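PDB 4XRI: importin-95 from Chaetomium thermophilum, which probably acts as an importin-beta nuclear transport receptor that carries protein cargo into the nucleus and probably binds a small GTPase. Local coordinates for residues A861-A864 with R865-K869; A825-N828 with G829-A832; Y754-I757 with D758-I761. The protein carries 2 engineered substitutions. One frame throughout, in Å; residues are numbered along the deposited sequence.

Interaction 1: residues A861-A864 with R865-K869; sequences ARWA and REQVK
Trp-863 and Gln-867 meet one helical turn apart, the CG methylene of the glutamine lying over one face of the indole. The approach is a CH-pi contact: Gln-867 CG stands 3.5 Å from the centroid of the Trp-863 five-membered ring, displaced toward the rim, where Trp-863 NE1 is 3.3 Å from Gln-867 CG. Beyond that carbon the amide continues across the same ring system and is tilted from it by only 21°, so Gln-867 NE2 comes to 3.4 Å from Trp-863 CZ2. Trp-863 offers this face because its CG is anti to the backbone N (chi1 174°), while the bend of the Gln-867 chain at chi2 turns the amide across the indole. The amide is also held at its far end, where NE2 donates a hydrogen bond to Gly-820 O on helix 809-825. An alanine at Trp-863 would remove the indole and is likely to leave Gln-867 CG and the amide without the ring face they lie against, so that the amide would be fixed mainly by its bond to Gly-820. Both residues belong to helix 855-872 of the all-helical importin-beta solenoid, and regular i to i+4 backbone bonds set their spacing, as in Gln-867 N to Trp-863 O at 2.8 Å. On another side of the helix, Ala-861 packs between helices 809-825 and 838-849. Two arginines, Arg-862 and Arg-865, run side by side in the same direction, their guanidinium planes 17° apart. The Arg-865 chain bends at chi3, and its NH2 rests 3.5 Å from Arg-862 CG, against aliphatic carbon. The like charges nevertheless stay close, Arg-862 NE and Arg-865 NH2 being 4.2 Å apart, and Arg-865 NE is buried with no polar partner.

Interaction 2: residues A825-N828 with G829-A832; sequences AYPN and GQLA
Gln-830 and Leu-831 reach back to Tyr-826 from beyond a tight turn, and each meets a different part of it. Tyr-826 keeps its CG beside the backbone N (chi1 -58°), which places the CD1 edge of the ring near the glutamine amide. There Gln-830 OE1 lies close to the ring plane, 3.9 Å from Tyr-826 CD1, with amide and ring nearly perpendicular at 84°. Leu-831 comes obliquely instead, its CD1 3.9 Å from Tyr-826 CD2 and its CG about as near to Tyr-826 CB. The Gln-830 chain is extended beyond CG and runs alongside the Pro-827 ring. Its CG passes 3.2 Å from Pro-827 O, and its NE2 gives the same carbonyl a weak hydrogen bond of 3.4 Å, bent to 141°. Asn-828 and Gly-829, both with positive phi, carry the chain round between helix 809-825 and the short helix 832-835, with Leu-831 at the N-cap position. The Tyr-826 hydroxyl is anchored to Thr-784 O. The chemistry implies a turn held by van der Waals contacts around the anchored tyrosine, apolar on the leucine side and polar-edged on the glutamine side, with one weak bond that probably adds little.

Interaction 3: residues Y754-I757 with D758-I761; sequences YEMI and DYVI
Asp-758 turns its carboxylate back on the carbonyl of Tyr-754, an approach of two acceptors in which Asp-758 OD2 lies 3.2 Å from Tyr-754 O. The cause is the side chain's first torsion: CG sits beside the backbone N (chi1 -74°), and that N is itself hydrogen-bonded to Tyr-754 O at 2.9 Å. One carbonyl oxygen thus has the amide donor and the carboxylate close by. Tyr-754 opens helix 754-780, and the positive end of the helix dipole may offset part of the cost of a negative group one turn in from that end.

Along another side of the same first turns, Met-756 and Tyr-759 lie side by side and point the same way, forming a Met-aromatic contact. The sulfur approaches obliquely: Met-756 SD is 5.0 Å from the ring centroid of Tyr-759 but 3.9 Å from its CD1. With Met-756 CG anti to the backbone N and the chain bent at chi2, the thioether is brought alongside the ring, and its methyl CE comes to 4.3 Å from Val-760 CG2. A second apolar pair, one turn apart, joins Ile-757 CG2 to Ile-761 CD1 at 4.2 Å. The tyrosine reaches beyond the helix, its hydroxyl hydrogen-bonded to Asn-708 O and its side chain touching Lys-711 and Pro-712 at the start of helix 711-725.

Chemically, then, the helix opens with a charged group on one side and a sulfur-aromatic pair on another, the hydroxyl bond to Asn-708 O probably limiting how far the ring can swing from the methionine.

Interactions 1 and 2 are neighbours near the C-terminal end of the solenoid, their centres 13 Å apart and their nearest atoms about 6 Å. They do not touch, but helix 809-825 connects them: its Gly-820 receives the glutamine of 865-869, and interaction 2 begins at its last residue. Helix 855-872 returns the link through Gln-871, which packs on Leu-831 and forms a weak hydrogen bond with Tyr-826 O. Interaction 3 is more remote, with centres 29 Å from interaction 1 and 34 Å from interaction 2. All three are local, within a helix or round a turn, and in a transport receptor they have no catalytic centre to surround.

Interaction 1: residues A861-A864 with R865-K869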
ATOM      1  N   ALA A 861      31.126  -8.365  -1.995  1.00 52.01           N
ATOM      2  CA  ALA A 861      31.880  -7.674  -0.958  1.00 51.77           C
ATOM      3  C   ALA A 861      33.240  -8.331  -0.753  1.00 65.29           C
ATOM      4  O   ALA A 861      34.238  -7.652  -0.507  1.00 72.01           O
ATOM      5  CB  ALA A 861      31.097  -7.654   0.345  1.00 46.89           C
ATOM      6  N   ARG A 862      33.272  -9.656  -0.853  1.00 57.74           N
ATOM      7  CA  ARG A 862      34.525 -10.393  -0.738  1.00 65.97           C
ATOM      8  C   ARG A 862      35.437 -10.084  -1.915  1.00 66.61           C
ATOM      9  O   ARG A 862      36.643  -9.896  -1.743  1.00 66.10           O
ATOM     10  CB  ARG A 862      34.263 -11.896  -0.643  1.00 69.16           C
ATOM     11  CG  ARG A 862      33.725 -12.320   0.708  1.00 80.68           C
ATOM     12  CD  ARG A 862      33.540 -13.822   0.802  1.00 91.76           C
ATOM     13  NE  ARG A 862      33.098 -14.209   2.138  1.00 97.09           N
ATOM     14  CZ  ARG A 862      32.308 -15.246   2.396  1.00 98.48           C
ATOM     15  NH1 ARG A 862      31.957 -15.513   3.644  1.00 98.05           N
ATOM     16  NH2 ARG A 862      31.864 -16.007   1.406  1.00100.27           N
ATOM     17  N   TRP A 863      34.857 -10.030  -3.110  1.00 68.22           N
ATOM     18  CA  TRP A 863      35.609  -9.658  -4.301  1.00 64.71           C
ATOM     19  C   TRP A 863      36.175  -8.254  -4.150  1.00 59.95           C
ATOM     20  O   TRP A 863      37.322  -7.997  -4.510  1.00 53.91           O
ATOM     21  CB  TRP A 863      34.732  -9.741  -5.551  1.00 62.93           C
ATOM     22  CG  TRP A 863      35.411  -9.228  -6.786  1.00 66.03           C
ATOM     23  CD1 TRP A 863      36.570  -9.695  -7.335  1.00 69.53           C
ATOM     24  CD2 TRP A 863      34.973  -8.157  -7.627  1.00 64.95           C
ATOM     25  NE1 TRP A 863      36.882  -8.979  -8.464  1.00 70.41           N
ATOM     26  CE2 TRP A 863      35.913  -8.025  -8.668  1.00 66.87           C
ATOM     27  CE3 TRP A 863      33.872  -7.291  -7.606  1.00 69.32           C
ATOM     28  CZ2 TRP A 863      35.796  -7.070  -9.672  1.00 68.66           C
ATOM     29  CZ3 TRP A 863      33.754  -6.341  -8.605  1.00 67.56           C
ATOM     30  CH2 TRP A 863      34.709  -6.241  -9.624  1.00 68.26           C
ATOM     31  N   ALA A 864      35.359  -7.353  -3.608  1.00 65.89           N
ATOM     32  CA  ALA A 864      35.780  -5.979  -3.372  1.00 59.36           C
ATOM     33  C   ALA A 864      36.975  -5.937  -2.429  1.00 61.61           C
ATOM     34  O   ALA A 864      37.955  -5.249  -2.696  1.00 57.88           O
ATOM     35  CB  ALA A 864      34.630  -5.156  -2.813  1.00 58.27           C
ATOM     36  N   ARG A 865      36.889  -6.684  -1.331  1.00 56.26           N
ATOM     37  CA  ARG A 865      37.978  -6.753  -0.362  1.00 62.60           C
ATOM     38  C   ARG A 865      39.268  -7.231  -1.017  1.00 62.25           C
ATOM     39  O   ARG A 865      40.327  -6.624  -0.845  1.00 62.95           O
ATOM     40  CB  ARG A 865      37.618  -7.683   0.797  1.00 69.12           C
ATOM     41  CG  ARG A 865      38.797  -8.009   1.700  1.00 81.15           C
ATOM     42  CD  ARG A 865      38.413  -8.985   2.797  1.00 90.93           C
ATOM     43  NE  ARG A 865      37.738 -10.165   2.267  1.00 95.62           N
ATOM     44  CZ  ARG A 865      37.343 -11.195   3.009  1.00 97.34           C
ATOM     45  NH1 ARG A 865      37.562 -11.195   4.317  1.00 99.58           N
ATOM     46  NH2 ARG A 865      36.734 -12.226   2.440  1.00 97.82           N
ATOM     47  N   GLU A 866      39.164  -8.320  -1.773  1.00 66.37           N
ATOM     48  CA  GLU A 866      40.311  -8.895  -2.457  1.00 70.19           C
ATOM     49  C   GLU A 866      40.879  -7.903  -3.465  1.00 66.25           C
ATOM     50  O   GLU A 866      42.090  -7.712  -3.537  1.00 62.74           O
ATOM     51  CB  GLU A 866      39.929 -10.202  -3.152  1.00 78.33           C
ATOM     52  CG  GLU A 866      41.051 -11.221  -3.175  1.00 91.40           C
ATOM     53  CD  GLU A 866      41.386 -11.726  -1.787  1.00 99.71           C
ATOM     54  OE1 GLU A 866      40.446 -11.931  -0.991  1.00 99.95           O
ATOM     55  OE2 GLU A 866      42.586 -11.906  -1.490  1.00103.86           O
ATOM     56  N   GLN A 867      39.999  -7.264  -4.231  1.00 70.69           N
ATOM     57  CA  GLN A 867      40.404  -6.237  -5.196  1.00 63.22           C
ATOM     58  C   GLN A 867      41.155  -5.090  -4.532  1.00 59.86           C
ATOM     59  O   GLN A 867      42.162  -4.590  -5.037  1.00 68.07           O
ATOM     60  CB  GLN A 867      39.176  -5.692  -5.925  1.00 60.43           C
ATOM     61  CG  GLN A 867      38.595  -6.643  -6.962  1.00 60.29           C
ATOM     62  CD  GLN A 867      39.508  -6.848  -8.160  1.00 69.10           C
ATOM     63  OE1 GLN A 867      40.546  -7.503  -8.063  1.00 66.53           O
ATOM     64  NE2 GLN A 867      39.121  -6.285  -9.302  1.00 67.70           N
ATOM     65  N   VAL A 868      40.629  -4.668  -3.388  1.00 59.33           N
ATOM     66  CA  VAL A 868      41.293  -3.675  -2.541  1.00 63.81           C
ATOM     67  C   VAL A 868      42.677  -4.187  -2.164  1.00 70.15           C
ATOM     68  O   VAL A 868      43.640  -3.643  -2.641  1.00 74.37           O
ATOM     69  CB  VAL A 868      40.471  -3.350  -1.294  1.00 67.99           C
ATOM     70  CG1 VAL A 868      41.222  -2.430  -0.354  1.00 73.52           C
ATOM     71  CG2 VAL A 868      39.197  -2.662  -1.709  1.00 70.75           C
ATOM     72  N   LYS A 869      42.771  -5.287  -1.421  1.00 62.31           N
ATOM     73  CA  LYS A 869      44.050  -5.896  -1.051  1.00 72.25           C
ATOM     74  C   LYS A 869      45.067  -6.014  -2.195  1.00 80.70           C
ATOM     75  O   LYS A 869      46.241  -5.733  -1.996  1.00 86.78           O
ATOM     76  CB  LYS A 869      43.781  -7.274  -0.438  1.00 72.10           C
ATOM     77  CG  LYS A 869      43.223  -7.214   0.962  1.00 75.80           C
ATOM     78  CD  LYS A 869      43.069  -8.568   1.580  1.00 83.16           C
ATOM     79  CE  LYS A 869      42.568  -8.450   3.005  1.00 85.96           C
ATOM     80  NZ  LYS A 869      42.253  -9.779   3.604  1.00 88.94           N
TER

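Interaction 2: residues A825-N828 with G829-A832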
ATOM      1  N   ALA A 825      40.044  -1.485 -13.268  1.00 64.27           N
ATOM      2  CA  ALA A 825      40.236  -0.472 -14.301  1.00 52.98           C
ATOM      3  C   ALA A 825      41.541   0.293 -14.119  1.00 52.80           C
ATOM      4  O   ALA A 825      42.134   0.761 -15.091  1.00 60.64           O
ATOM      5  CB  ALA A 825      39.061   0.492 -14.313  1.00 51.18           C
ATOM      6  N   TYR A 826      41.976   0.433 -12.874  1.00 52.21           N
ATOM      7  CA  TYR A 826      43.242   1.091 -12.585  1.00 62.73           C
ATOM      8  C   TYR A 826      44.098   0.212 -11.684  1.00 72.54           C
ATOM      9  O   TYR A 826      44.136   0.409 -10.470  1.00 73.94           O
ATOM     10  CB  TYR A 826      43.004   2.458 -11.945  1.00 59.51           C
ATOM     11  CG  TYR A 826      42.171   3.378 -12.804  1.00 62.42           C
ATOM     12  CD1 TYR A 826      42.756   4.147 -13.802  1.00 60.70           C
ATOM     13  CD2 TYR A 826      40.798   3.466 -12.628  1.00 55.33           C
ATOM     14  CE1 TYR A 826      41.995   4.987 -14.594  1.00 59.67           C
ATOM     15  CE2 TYR A 826      40.029   4.300 -13.414  1.00 52.80           C
ATOM     16  CZ  TYR A 826      40.631   5.057 -14.396  1.00 56.27           C
ATOM     17  OH  TYR A 826      39.866   5.889 -15.180  1.00 53.02           O
ATOM     18  N   PRO A 827      44.785  -0.771 -12.286  1.00 71.29           N
ATOM     19  CA  PRO A 827      45.623  -1.721 -11.552  1.00 78.72           C
ATOM     20  C   PRO A 827      46.948  -1.094 -11.145  1.00 83.53           C
ATOM     21  O   PRO A 827      47.076   0.125 -11.213  1.00 80.33           O
ATOM     22  CB  PRO A 827      45.829  -2.849 -12.562  1.00 76.86           C
ATOM     23  CG  PRO A 827      45.813  -2.148 -13.878  1.00 75.47           C
ATOM     24  CD  PRO A 827      44.834  -1.005 -13.739  1.00 70.76           C
ATOM     25  N   ASN A 828      47.913  -1.926 -10.757  1.00 82.21           N
ATOM     26  CA  ASN A 828      49.216  -1.488 -10.242  1.00 88.43           C
ATOM     27  C   ASN A 828      49.152  -0.222  -9.384  1.00 84.52           C
ATOM     28  O   ASN A 828      49.945   0.705  -9.563  1.00 80.39           O
ATOM     29  CB  ASN A 828      50.216  -1.281 -11.390  1.00 97.79           C
ATOM     30  CG  ASN A 828      50.664  -2.585 -12.027  1.00101.91           C
ATOM     31  OD1 ASN A 828      50.595  -3.647 -11.405  1.00103.88           O
ATOM     32  ND2 ASN A 828      51.113  -2.514 -13.274  1.00100.63           N
ATOM     33  N   GLY A 829      48.188  -0.191  -8.467  1.00 87.76           N
ATOM     34  CA  GLY A 829      48.120   0.818  -7.422  1.00 86.42           C
ATOM     35  C   GLY A 829      48.096   2.277  -7.836  1.00 82.77           C
ATOM     36  O   GLY A 829      48.873   3.081  -7.325  1.00 88.01           O
ATOM     37  N   GLN A 830      47.202   2.627  -8.753  1.00 82.62           N
ATOM     38  CA  GLN A 830      47.003   4.027  -9.113  1.00 79.41           C
ATOM     39  C   GLN A 830      45.960   4.643  -8.189  1.00 74.41           C
ATOM     40  O   GLN A 830      45.854   5.865  -8.075  1.00 73.80           O
ATOM     41  CB  GLN A 830      46.572   4.163 -10.572  1.00 78.23           C
ATOM     42  CG  GLN A 830      47.341   3.268 -11.525  1.00 80.84           C
ATOM     43  CD  GLN A 830      46.940   3.483 -12.969  1.00 78.24           C
ATOM     44  OE1 GLN A 830      46.622   4.600 -13.376  1.00 78.98           O
ATOM     45  NE2 GLN A 830      46.947   2.410 -13.752  1.00 75.63           N
ATOM     46  N   LEU A 831      45.192   3.780  -7.533  1.00 74.94           N
ATOM     47  CA  LEU A 831      44.156   4.215  -6.604  1.00 76.68           C
ATOM     48  C   LEU A 831      44.394   3.641  -5.215  1.00 77.12           C
ATOM     49  O   LEU A 831      43.486   3.625  -4.380  1.00 67.06           O
ATOM     50  CB  LEU A 831      42.773   3.798  -7.103  1.00 71.08           C
ATOM     51  CG  LEU A 831      42.354   4.212  -8.514  1.00 67.49           C
ATOM     52  CD1 LEU A 831      40.914   3.798  -8.770  1.00 64.99           C
ATOM     53  CD2 LEU A 831      42.532   5.707  -8.720  1.00 69.37           C
ATOM     54  N   ALA A 832      45.613   3.164  -4.977  1.00 80.18           N
ATOM     55  CA  ALA A 832      45.971   2.552  -3.701  1.00 80.45           C
ATOM     56  C   ALA A 832      45.717   3.507  -2.540  1.00 77.16           C
ATOM     57  O   ALA A 832      45.260   3.093  -1.476  1.00 75.52           O
ATOM     58  CB  ALA A 832      47.427   2.108  -3.713  1.00 82.76           C
TER

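Interaction 3: residues Y754-I757 with D758-I761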
ATOM      1  N   TYR A 754       9.738   9.362   4.165  1.00 65.17           N
ATOM      2  CA  TYR A 754      10.167   8.004   3.844  1.00 65.13           C
ATOM      3  C   TYR A 754      10.246   7.809   2.335  1.00 58.23           C
ATOM      4  O   TYR A 754      11.117   7.096   1.835  1.00 56.73           O
ATOM      5  CB  TYR A 754       9.216   6.967   4.447  1.00 71.11           C
ATOM      6  CG  TYR A 754       9.195   6.933   5.958  1.00 85.47           C
ATOM      7  CD1 TYR A 754      10.271   6.428   6.677  1.00 89.08           C
ATOM      8  CD2 TYR A 754       8.090   7.388   6.664  1.00 90.04           C
ATOM      9  CE1 TYR A 754      10.250   6.390   8.059  1.00 93.35           C
ATOM     10  CE2 TYR A 754       8.058   7.353   8.044  1.00 92.58           C
ATOM     11  CZ  TYR A 754       9.141   6.853   8.738  1.00 94.42           C
ATOM     12  OH  TYR A 754       9.114   6.817  10.111  1.00100.39           O
ATOM     13  N   GLU A 755       9.323   8.445   1.619  1.00 59.38           N
ATOM     14  CA  GLU A 755       9.247   8.315   0.169  1.00 64.38           C
ATOM     15  C   GLU A 755      10.473   8.906  -0.514  1.00 60.04           C
ATOM     16  O   GLU A 755      11.000   8.331  -1.465  1.00 55.90           O
ATOM     17  CB  GLU A 755       7.978   8.986  -0.361  1.00 71.65           C
ATOM     18  CG  GLU A 755       7.774   8.837  -1.860  1.00 83.74           C
ATOM     19  CD  GLU A 755       6.491   9.489  -2.339  1.00 96.02           C
ATOM     20  OE1 GLU A 755       5.783  10.090  -1.506  1.00 98.20           O
ATOM     21  OE2 GLU A 755       6.193   9.401  -3.549  1.00101.54           O
ATOM     22  N   MET A 756      10.928  10.053  -0.024  1.00 59.32           N
ATOM     23  CA  MET A 756      12.087  10.715  -0.607  1.00 55.24           C
ATOM     24  C   MET A 756      13.374   9.984  -0.240  1.00 52.16           C
ATOM     25  O   MET A 756      14.295   9.893  -1.052  1.00 46.74           O
ATOM     26  CB  MET A 756      12.158  12.175  -0.158  1.00 54.42           C
ATOM     27  CG  MET A 756      13.208  12.990  -0.895  1.00 59.30           C
ATOM     28  SD  MET A 756      13.015  12.886  -2.684  1.00 60.70           S
ATOM     29  CE  MET A 756      14.304  14.003  -3.228  1.00 58.24           C
ATOM     30  N   ILE A 757      13.431   9.469   0.984  1.00 50.00           N
ATOM     31  CA  ILE A 757      14.551   8.645   1.420  1.00 53.56           C
ATOM     32  C   ILE A 757      14.674   7.415   0.529  1.00 51.34           C
ATOM     33  O   ILE A 757      15.761   7.074   0.063  1.00 48.87           O
ATOM     34  CB  ILE A 757      14.393   8.204   2.888  1.00 56.02           C
ATOM     35  CG1 ILE A 757      14.623   9.390   3.828  1.00 59.78           C
ATOM     36  CG2 ILE A 757      15.359   7.074   3.216  1.00 49.89           C
ATOM     37  CD1 ILE A 757      14.194   9.124   5.254  1.00 62.81           C
ATOM     38  N   ASP A 758      13.542   6.763   0.285  1.00 47.37           N
ATOM     39  CA  ASP A 758      13.497   5.607  -0.598  1.00 50.98           C
ATOM     40  C   ASP A 758      13.887   5.978  -2.023  1.00 47.95           C
ATOM     41  O   ASP A 758      14.609   5.233  -2.686  1.00 48.43           O
ATOM     42  CB  ASP A 758      12.103   4.973  -0.588  1.00 52.78           C
ATOM     43  CG  ASP A 758      11.821   4.214   0.691  1.00 60.48           C
ATOM     44  OD1 ASP A 758      12.786   3.758   1.341  1.00 60.01           O
ATOM     45  OD2 ASP A 758      10.632   4.070   1.044  1.00 63.18           O
ATOM     46  N   TYR A 759      13.405   7.128  -2.488  1.00 44.64           N
ATOM     47  CA  TYR A 759      13.707   7.584  -3.841  1.00 43.93           C
ATOM     48  C   TYR A 759      15.208   7.762  -4.050  1.00 50.45           C
ATOM     49  O   TYR A 759      15.752   7.369  -5.083  1.00 46.89           O
ATOM     50  CB  TYR A 759      12.986   8.895  -4.150  1.00 43.33           C
ATOM     51  CG  TYR A 759      13.382   9.484  -5.487  1.00 41.94           C
ATOM     52  CD1 TYR A 759      14.293  10.531  -5.567  1.00 40.83           C
ATOM     53  CD2 TYR A 759      12.860   8.978  -6.671  1.00 38.59           C
ATOM     54  CE1 TYR A 759      14.665  11.064  -6.787  1.00 44.39           C
ATOM     55  CE2 TYR A 759      13.225   9.507  -7.897  1.00 41.22           C
ATOM     56  CZ  TYR A 759      14.127  10.549  -7.947  1.00 37.93           C
ATOM     57  OH  TYR A 759      14.493  11.075  -9.163  1.00 35.50           O
ATOM     58  N   VAL A 760      15.871   8.355  -3.063  1.00 46.33           N
ATOM     59  CA  VAL A 760      17.301   8.631  -3.146  1.00 47.81           C
ATOM     60  C   VAL A 760      18.118   7.340  -3.074  1.00 42.29           C
ATOM     61  O   VAL A 760      19.130   7.198  -3.762  1.00 35.98           O
ATOM     62  CB  VAL A 760      17.745   9.600  -2.029  1.00 49.90           C
ATOM     63  CG1 VAL A 760      19.262   9.691  -1.949  1.00 51.36           C
ATOM     64  CG2 VAL A 760      17.136  10.977  -2.257  1.00 42.62           C
ATOM     65  N   ILE A 761      17.673   6.400  -2.244  1.00 41.57           N
ATOM     66  CA  ILE A 761      18.298   5.083  -2.195  1.00 45.47           C
ATOM     67  C   ILE A 761      18.193   4.414  -3.561  1.00 39.09           C
ATOM     68  O   ILE A 761      19.170   3.882  -4.085  1.00 38.94           O
ATOM     69  CB  ILE A 761      17.652   4.173  -1.135  1.00 45.46           C
ATOM     70  CG1 ILE A 761      17.972   4.673   0.273  1.00 46.06           C
ATOM     71  CG2 ILE A 761      18.134   2.738  -1.299  1.00 37.67           C
ATOM     72  CD1 ILE A 761      17.364   3.818   1.362  1.00 54.30           C
TER